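Local atomic coordinates of CEP104 (Gallus gallus, PDB entry 5JO8), a protein that is a centriolar protein whose TOG domain, the part described here, probably binds tubulin or microtubules. Residues Pro36-Tyr50 with Asn82-Ala94. Residues are numbered along the deposited sequence; the frame is centred on the assembly and turned at random.
Sequences PAIEVFGEALVSGAY and NMLRAAIFLVRRA
Arg93 lays its guanidinium flat over one face of the Tyr50 ring, a stacked cation-pi pair in which Arg93 CZ stands 3.6 Å from the ring centroid and only 4° off its normal. A bend at chi3 (67°) folds the arginine chain over the ring: Arg93 NE sits over Tyr50 CZ and Arg93 CD over Tyr50 OH. The guanidinium also reaches the backbone of Ala49: Arg93 NH1 donates to Ala49 O (3.2 Å, 149° at the hydrogen) from above the carbonyl plane, and a water donating to that oxygen accepts a weak bond from Arg93 NH2. Tyr50 OH lies against the Phe89 ring edge and is hydrogen-bonded to Glu33. TOG domains are helical-repeat arrays; near one end of this one, helices 35-41 and 43-49 pack onto helix 77-94 by a general principle: small residues let helices approach while large side chains interlock. Leu90 is the apolar centre: CD1 meets Leu45 CD2 at 3.9 Å and Phe41 CD2, while CD2 meets Ala49 CB. Phe41 enters as a knob among Met83, Ala86, Ala87 and Leu90, its CE2 3.5 Å from Ala86 CB. Reciprocally, Ala86 sits among Pro36, Ala37, Val40 and Phe41, letting Ala37 CA approach Ala86 CA to 4.5 Å.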
ATOM      1  N   PRO A  36     -10.996  -6.341  21.254  1.00 41.77           N
ATOM      2  CA  PRO A  36      -9.907  -5.467  21.703  1.00 36.63           C
ATOM      3  C   PRO A  36     -10.202  -3.992  21.452  1.00 30.72           C
ATOM      4  O   PRO A  36      -9.871  -3.161  22.293  1.00 34.91           O
ATOM      5  CB  PRO A  36      -8.719  -5.925  20.849  1.00 43.03           C
ATOM      6  CG  PRO A  36      -9.043  -7.323  20.480  1.00 39.57           C
ATOM      7  CD  PRO A  36     -10.518  -7.336  20.275  1.00 40.93           C
ATOM      8  N   ALA A  37     -10.823  -3.684  20.312  1.00 29.91           N
ATOM      9  CA  ALA A  37     -11.232  -2.324  19.991  1.00 31.91           C
ATOM     10  C   ALA A  37     -12.305  -1.817  20.956  1.00 25.70           C
ATOM     11  O   ALA A  37     -12.281  -0.661  21.353  1.00 25.53           O
ATOM     12  CB  ALA A  37     -11.724  -2.232  18.554  1.00 31.11           C
ATOM     13  N   ILE A  38     -13.243  -2.691  21.319  1.00 29.59           N
ATOM     14  CA  ILE A  38     -14.295  -2.346  22.277  1.00 27.09           C
ATOM     15  C   ILE A  38     -13.678  -2.063  23.642  1.00 22.80           C
ATOM     16  O   ILE A  38     -14.055  -1.101  24.319  1.00 25.08           O
ATOM     17  CB  ILE A  38     -15.364  -3.444  22.348  1.00 32.69           C
ATOM     18  CG1 ILE A  38     -16.193  -3.456  21.065  1.00 26.45           C
ATOM     19  CG2 ILE A  38     -16.273  -3.237  23.553  1.00 30.69           C
ATOM     20  CD1 ILE A  38     -16.945  -4.758  20.840  1.00 26.24           C
ATOM     21  N   GLU A  39     -12.692  -2.876  24.014  1.00 28.63           N
ATOM     22  CA  GLU A  39     -11.981  -2.699  25.276  1.00 31.83           C
ATOM     23  C   GLU A  39     -11.300  -1.340  25.363  1.00 37.54           C
ATOM     24  O   GLU A  39     -11.194  -0.755  26.439  1.00 33.19           O
ATOM     25  CB  GLU A  39     -10.943  -3.801  25.455  1.00 33.24           C
ATOM     26  CG  GLU A  39     -11.197  -4.671  26.664  1.00 35.88           C
ATOM     27  CD  GLU A  39     -10.310  -5.894  26.706  1.00 43.51           C
ATOM     28  OE1 GLU A  39      -9.755  -6.272  25.654  1.00 33.49           O
ATOM     29  OE2 GLU A  39     -10.170  -6.482  27.799  1.00 37.57           O
ATOM     30  N   VAL A  40     -10.848  -0.837  24.221  1.00 26.08           N
ATOM     31  CA  VAL A  40     -10.108   0.414  24.177  1.00 25.40           C
ATOM     32  C   VAL A  40     -11.030   1.616  24.010  1.00 30.01           C
ATOM     33  O   VAL A  40     -10.858   2.638  24.680  1.00 28.99           O
ATOM     34  CB  VAL A  40      -9.052   0.380  23.043  1.00 26.22           C
ATOM     35  CG1 VAL A  40      -8.416   1.747  22.846  1.00 22.64           C
ATOM     36  CG2 VAL A  40      -7.997  -0.667  23.335  1.00 22.81           C
ATOM     37  N   PHE A  41     -11.998   1.501  23.101  1.00 24.27           N
ATOM     38  CA  PHE A  41     -12.814   2.656  22.728  1.00 24.87           C
ATOM     39  C   PHE A  41     -14.248   2.660  23.244  1.00 23.85           C
ATOM     40  O   PHE A  41     -14.932   3.676  23.159  1.00 27.84           O
ATOM     41  CB  PHE A  41     -12.851   2.797  21.208  1.00 25.04           C
ATOM     42  CG  PHE A  41     -11.511   3.025  20.600  1.00 22.93           C
ATOM     43  CD1 PHE A  41     -10.772   4.150  20.923  1.00 25.01           C
ATOM     44  CD2 PHE A  41     -10.989   2.118  19.693  1.00 20.41           C
ATOM     45  CE1 PHE A  41      -9.529   4.368  20.354  1.00 25.61           C
ATOM     46  CE2 PHE A  41      -9.749   2.331  19.128  1.00 20.98           C
ATOM     47  CZ  PHE A  41      -9.018   3.446  19.457  1.00 23.93           C
ATOM     48  N   GLY A  42     -14.712   1.522  23.738  1.00 24.56           N
ATOM     49  CA  GLY A  42     -16.096   1.404  24.148  1.00 29.47           C
ATOM     50  C   GLY A  42     -16.981   0.912  23.026  1.00 29.08           C
ATOM     51  O   GLY A  42     -16.677   1.098  21.839  1.00 27.94           O
ATOM     52  N   GLU A  43     -18.086   0.276  23.394  1.00 28.11           N
ATOM     53  CA  GLU A  43     -18.956  -0.331  22.403  1.00 26.34           C
ATOM     54  C   GLU A  43     -19.680   0.702  21.540  1.00 25.94           C
ATOM     55  O   GLU A  43     -19.934   0.452  20.357  1.00 25.08           O
ATOM     56  CB  GLU A  43     -19.950  -1.300  23.058  1.00 32.54           C
ATOM     57  CG  GLU A  43     -20.854  -2.003  22.060  1.00 36.29           C
ATOM     58  CD  GLU A  43     -21.643  -3.139  22.670  1.00 27.87           C
ATOM     59  OE1 GLU A  43     -21.350  -3.519  23.822  1.00 35.62           O
ATOM     60  OE2 GLU A  43     -22.556  -3.651  21.986  1.00 32.36           O
ATOM     61  N   ALA A  44     -19.993   1.865  22.111  1.00 27.78           N
ATOM     62  CA  ALA A  44     -20.720   2.899  21.373  1.00 28.90           C
ATOM     63  C   ALA A  44     -19.941   3.364  20.142  1.00 25.85           C
ATOM     64  O   ALA A  44     -20.487   3.435  19.034  1.00 26.72           O
ATOM     65  CB  ALA A  44     -21.049   4.084  22.280  1.00 27.31           C
ATOM     66  N   LEU A  45     -18.658   3.660  20.335  1.00 25.64           N
ATOM     67  CA  LEU A  45     -17.813   4.087  19.230  1.00 26.28           C
ATOM     68  C   LEU A  45     -17.699   2.985  18.184  1.00 22.12           C
ATOM     69  O   LEU A  45     -17.820   3.251  16.988  1.00 21.99           O
ATOM     70  CB  LEU A  45     -16.424   4.510  19.721  1.00 24.32           C
ATOM     71  CG  LEU A  45     -15.471   5.088  18.668  1.00 25.74           C
ATOM     72  CD1 LEU A  45     -14.525   6.095  19.315  1.00 25.65           C
ATOM     73  CD2 LEU A  45     -14.673   3.978  17.969  1.00 21.39           C
ATOM     74  N   VAL A  46     -17.426   1.761  18.626  1.00 23.63           N
ATOM     75  CA  VAL A  46     -17.253   0.656  17.683  1.00 21.14           C
ATOM     76  C   VAL A  46     -18.542   0.386  16.914  1.00 22.91           C
ATOM     77  O   VAL A  46     -18.517   0.133  15.705  1.00 23.21           O
ATOM     78  CB  VAL A  46     -16.697  -0.605  18.383  1.00 20.00           C
ATOM     79  CG1 VAL A  46     -16.689  -1.797  17.436  1.00 25.32           C
ATOM     80  CG2 VAL A  46     -15.298  -0.337  18.907  1.00 22.35           C
ATOM     81  N   SER A  47     -19.677   0.463  17.605  1.00 23.22           N
ATOM     82  CA  SER A  47     -20.962   0.331  16.931  1.00 23.47           C
ATOM     83  C   SER A  47     -21.104   1.380  15.835  1.00 22.87           C
ATOM     84  O   SER A  47     -21.644   1.094  14.759  1.00 25.71           O
ATOM     85  CB  SER A  47     -22.115   0.446  17.936  1.00 25.43           C
ATOM     86  OG  SER A  47     -22.068  -0.630  18.863  1.00 25.89           O
ATOM     87  N   GLY A  48     -20.628   2.595  16.102  1.00 23.78           N
ATOM     88  CA  GLY A  48     -20.605   3.629  15.078  1.00 25.58           C
ATOM     89  C   GLY A  48     -19.751   3.231  13.882  1.00 24.53           C
ATOM     90  O   GLY A  48     -20.171   3.367  12.733  1.00 24.46           O
ATOM     91  N   ALA A  49     -18.551   2.729  14.148  1.00 22.00           N
ATOM     92  CA  ALA A  49     -17.648   2.292  13.076  1.00 24.41           C
ATOM     93  C   ALA A  49     -18.245   1.182  12.202  1.00 25.28           C
ATOM     94  O   ALA A  49     -17.933   1.078  11.012  1.00 21.38           O
ATOM     95  CB  ALA A  49     -16.303   1.846  13.657  1.00 22.60           C
ATOM     96  N   TYR A  50     -19.098   0.348  12.793  1.00 23.79           N
ATOM     97  CA  TYR A  50     -19.714  -0.765  12.068  1.00 24.99           C
ATOM     98  C   TYR A  50     -21.080  -0.401  11.494  1.00 25.86           C
ATOM     99  O   TYR A  50     -21.724  -1.237  10.859  1.00 30.21           O
ATOM    100  CB  TYR A  50     -19.878  -1.983  12.983  1.00 26.04           C
ATOM    101  CG  TYR A  50     -18.654  -2.866  13.136  1.00 26.57           C
ATOM    102  CD1 TYR A  50     -17.534  -2.426  13.822  1.00 23.75           C
ATOM    103  CD2 TYR A  50     -18.639  -4.158  12.629  1.00 25.49           C
ATOM    104  CE1 TYR A  50     -16.426  -3.235  13.975  1.00 23.17           C
ATOM    105  CE2 TYR A  50     -17.535  -4.972  12.772  1.00 29.26           C
ATOM    106  CZ  TYR A  50     -16.428  -4.507  13.446  1.00 25.85           C
ATOM    107  OH  TYR A  50     -15.316  -5.309  13.603  1.00 28.56           O
ATOM    108  N   ASN A  82      -1.957  -0.754  22.922  1.00 21.79           N
ATOM    109  CA  ASN A  82      -3.268  -1.364  22.726  1.00 21.73           C
ATOM    110  C   ASN A  82      -4.200  -0.424  21.970  1.00 22.95           C
ATOM    111  O   ASN A  82      -4.994  -0.856  21.137  1.00 21.92           O
ATOM    112  CB  ASN A  82      -3.891  -1.758  24.066  1.00 25.22           C
ATOM    113  CG  ASN A  82      -3.132  -2.863  24.750  1.00 43.69           C
ATOM    114  OD1 ASN A  82      -2.408  -3.623  24.106  1.00 32.79           O
ATOM    115  ND2 ASN A  82      -3.294  -2.964  26.063  1.00 31.00           N
ATOM    116  N   MET A  83      -4.105   0.863  22.270  1.00 22.16           N
ATOM    117  CA  MET A  83      -4.930   1.841  21.585  1.00 18.78           C
ATOM    118  C   MET A  83      -4.559   1.940  20.110  1.00 21.10           C
ATOM    119  O   MET A  83      -5.440   2.042  19.260  1.00 19.63           O
ATOM    120  CB  MET A  83      -4.805   3.201  22.252  1.00 22.14           C
ATOM    121  CG  MET A  83      -5.790   4.206  21.725  1.00 25.00           C
ATOM    122  SD  MET A  83      -5.769   5.713  22.710  1.00 28.08           S
ATOM    123  CE  MET A  83      -6.160   5.064  24.330  1.00 33.31           C
ATOM    124  N   LEU A  84      -3.262   1.919  19.814  1.00 19.12           N
ATOM    125  CA  LEU A  84      -2.808   1.927  18.428  1.00 18.19           C
ATOM    126  C   LEU A  84      -3.342   0.698  17.721  1.00 18.34           C
ATOM    127  O   LEU A  84      -3.834   0.790  16.596  1.00 18.12           O
ATOM    128  CB  LEU A  84      -1.279   1.952  18.342  1.00 18.54           C
ATOM    129  CG  LEU A  84      -0.676   1.863  16.930  1.00 18.65           C
ATOM    130  CD1 LEU A  84       0.653   2.574  16.881  1.00 18.99           C
ATOM    131  CD2 LEU A  84      -0.515   0.422  16.429  1.00 17.29           C
ATOM    132  N   ARG A  85      -3.205  -0.468  18.342  1.00 18.49           N
ATOM    133  CA  ARG A  85      -3.633  -1.686  17.681  1.00 18.63           C
ATOM    134  C   ARG A  85      -5.137  -1.669  17.420  1.00 19.28           C
ATOM    135  O   ARG A  85      -5.594  -2.079  16.352  1.00 20.56           O
ATOM    136  CB  ARG A  85      -3.228  -2.912  18.501  1.00 22.40           C
ATOM    137  CG  ARG A  85      -1.735  -2.981  18.797  1.00 28.65           C
ATOM    138  CD  ARG A  85      -0.922  -3.271  17.550  1.00 30.21           C
ATOM    139  NE  ARG A  85       0.507  -3.460  17.825  1.00 33.08           N
ATOM    140  CZ  ARG A  85       1.130  -4.635  17.812  1.00 43.83           C
ATOM    141  NH1 ARG A  85       0.461  -5.747  17.541  1.00 46.16           N
ATOM    142  NH2 ARG A  85       2.430  -4.696  18.070  1.00 55.31           N
ATOM    143  N   ALA A  86      -5.909  -1.163  18.369  1.00 19.33           N
ATOM    144  CA  ALA A  86      -7.350  -1.085  18.194  1.00 19.96           C
ATOM    145  C   ALA A  86      -7.714  -0.088  17.088  1.00 15.72           C
ATOM    146  O   ALA A  86      -8.647  -0.317  16.314  1.00 19.47           O
ATOM    147  CB  ALA A  86      -8.027  -0.704  19.509  1.00 20.05           C
ATOM    148  N   ALA A  87      -6.989   1.022  17.030  1.00 16.68           N
ATOM    149  CA  ALA A  87      -7.241   2.026  15.996  1.00 15.54           C
ATOM    150  C   ALA A  87      -6.940   1.460  14.610  1.00 16.36           C
ATOM    151  O   ALA A  87      -7.700   1.687  13.673  1.00 17.64           O
ATOM    152  CB  ALA A  87      -6.412   3.283  16.258  1.00 20.46           C
ATOM    153  N   ILE A  88      -5.841   0.715  14.496  1.00 15.24           N
ATOM    154  CA  ILE A  88      -5.452   0.095  13.232  1.00 16.69           C
ATOM    155  C   ILE A  88      -6.475  -0.955  12.804  1.00 19.43           C
ATOM    156  O   ILE A  88      -6.775  -1.087  11.616  1.00 18.11           O
ATOM    157  CB  ILE A  88      -3.991  -0.436  13.271  1.00 14.90           C
ATOM    158  CG1 ILE A  88      -2.982   0.720  13.328  1.00 16.36           C
ATOM    159  CG2 ILE A  88      -3.690  -1.379  12.110  1.00 19.72           C
ATOM    160  CD1 ILE A  88      -2.944   1.643  12.080  1.00 16.92           C
ATOM    161  N   PHE A  89      -7.027  -1.691  13.759  1.00 18.04           N
ATOM    162  CA  PHE A  89      -8.111  -2.626  13.479  1.00 17.32           C
ATOM    163  C   PHE A  89      -9.269  -1.902  12.773  1.00 16.79           C
ATOM    164  O   PHE A  89      -9.802  -2.382  11.761  1.00 20.09           O
ATOM    165  CB  PHE A  89      -8.596  -3.292  14.790  1.00 20.16           C
ATOM    166  CG  PHE A  89      -9.800  -4.178  14.612  1.00 20.48           C
ATOM    167  CD1 PHE A  89     -11.083  -3.667  14.720  1.00 21.26           C
ATOM    168  CD2 PHE A  89      -9.647  -5.528  14.322  1.00 22.09           C
ATOM    169  CE1 PHE A  89     -12.192  -4.477  14.530  1.00 25.56           C
ATOM    170  CE2 PHE A  89     -10.762  -6.348  14.144  1.00 25.87           C
ATOM    171  CZ  PHE A  89     -12.035  -5.810  14.248  1.00 23.58           C
ATOM    172  N   LEU A  90      -9.648  -0.737  13.293  1.00 16.87           N
ATOM    173  CA  LEU A  90     -10.738   0.036  12.700  1.00 18.30           C
ATOM    174  C   LEU A  90     -10.331   0.653  11.358  1.00 19.15           C
ATOM    175  O   LEU A  90     -11.136   0.697  10.432  1.00 18.63           O
ATOM    176  CB  LEU A  90     -11.247   1.106  13.675  1.00 18.63           C
ATOM    177  CG  LEU A  90     -11.865   0.514  14.948  1.00 21.40           C
ATOM    178  CD1 LEU A  90     -12.251   1.631  15.916  1.00 22.74           C
ATOM    179  CD2 LEU A  90     -13.082  -0.357  14.640  1.00 21.20           C
ATOM    180  N   VAL A  91      -9.084   1.111  11.254  1.00 17.35           N
ATOM    181  CA  VAL A  91      -8.551   1.639   9.995  1.00 16.80           C
ATOM    182  C   VAL A  91      -8.618   0.586   8.902  1.00 18.92           C
ATOM    183  O   VAL A  91      -9.019   0.879   7.773  1.00 18.03           O
ATOM    184  CB  VAL A  91      -7.111   2.145  10.165  1.00 17.04           C
ATOM    185  CG1 VAL A  91      -6.463   2.420   8.803  1.00 16.95           C
ATOM    186  CG2 VAL A  91      -7.089   3.404  10.998  1.00 18.39           C
ATOM    187  N   ARG A  92      -8.207  -0.632   9.228  1.00 17.58           N
ATOM    188  CA  ARG A  92      -8.127  -1.711   8.252  1.00 18.46           C
ATOM    189  C   ARG A  92      -9.504  -1.984   7.647  1.00 22.46           C
ATOM    190  O   ARG A  92      -9.634  -2.204   6.439  1.00 22.71           O
ATOM    191  CB  ARG A  92      -7.570  -2.964   8.926  1.00 23.58           C
ATOM    192  CG  ARG A  92      -7.286  -4.131   7.990  1.00 27.52           C
ATOM    193  CD  ARG A  92      -6.781  -5.332   8.787  1.00 27.28           C
ATOM    194  NE  ARG A  92      -6.250  -6.389   7.934  1.00 54.25           N
ATOM    195  CZ  ARG A  92      -5.688  -7.500   8.398  1.00 57.66           C
ATOM    196  NH1 ARG A  92      -5.226  -8.412   7.553  1.00 52.59           N
ATOM    197  NH2 ARG A  92      -5.587  -7.698   9.707  1.00 55.79           N
ATOM    198  N   ARG A  93     -10.530  -1.952   8.492  1.00 20.73           N
ATOM    199  CA  ARG A  93     -11.909  -2.105   8.035  1.00 21.64           C
ATOM    200  C   ARG A  93     -12.334  -0.964   7.123  1.00 19.10           C
ATOM    201  O   ARG A  93     -12.932  -1.187   6.063  1.00 21.37           O
ATOM    202  CB  ARG A  93     -12.870  -2.124   9.233  1.00 21.73           C
ATOM    203  CG  ARG A  93     -12.761  -3.337  10.129  1.00 27.16           C
ATOM    204  CD  ARG A  93     -13.938  -3.365  11.114  1.00 29.57           C
ATOM    205  NE  ARG A  93     -15.218  -3.587  10.428  1.00 28.29           N
ATOM    206  CZ  ARG A  93     -16.120  -2.647  10.157  1.00 28.12           C
ATOM    207  NH1 ARG A  93     -15.919  -1.382  10.518  1.00 29.34           N
ATOM    208  NH2 ARG A  93     -17.240  -2.973   9.523  1.00 31.73           N
ATOM    209  N   ALA A  94     -12.044   0.260   7.548  1.00 17.94           N
ATOM    210  CA  ALA A  94     -12.543   1.453   6.868  1.00 17.51           C
ATOM    211  C   ALA A  94     -11.837   1.753   5.541  1.00 18.05           C
ATOM    212  O   ALA A  94     -12.362   2.496   4.703  1.00 20.18           O
ATOM    213  CB  ALA A  94     -12.486   2.648   7.795  1.00 18.72           C
TER
HETATM  214  O   HOH W   1     -17.533  -0.407   8.405  1.00 54.40           O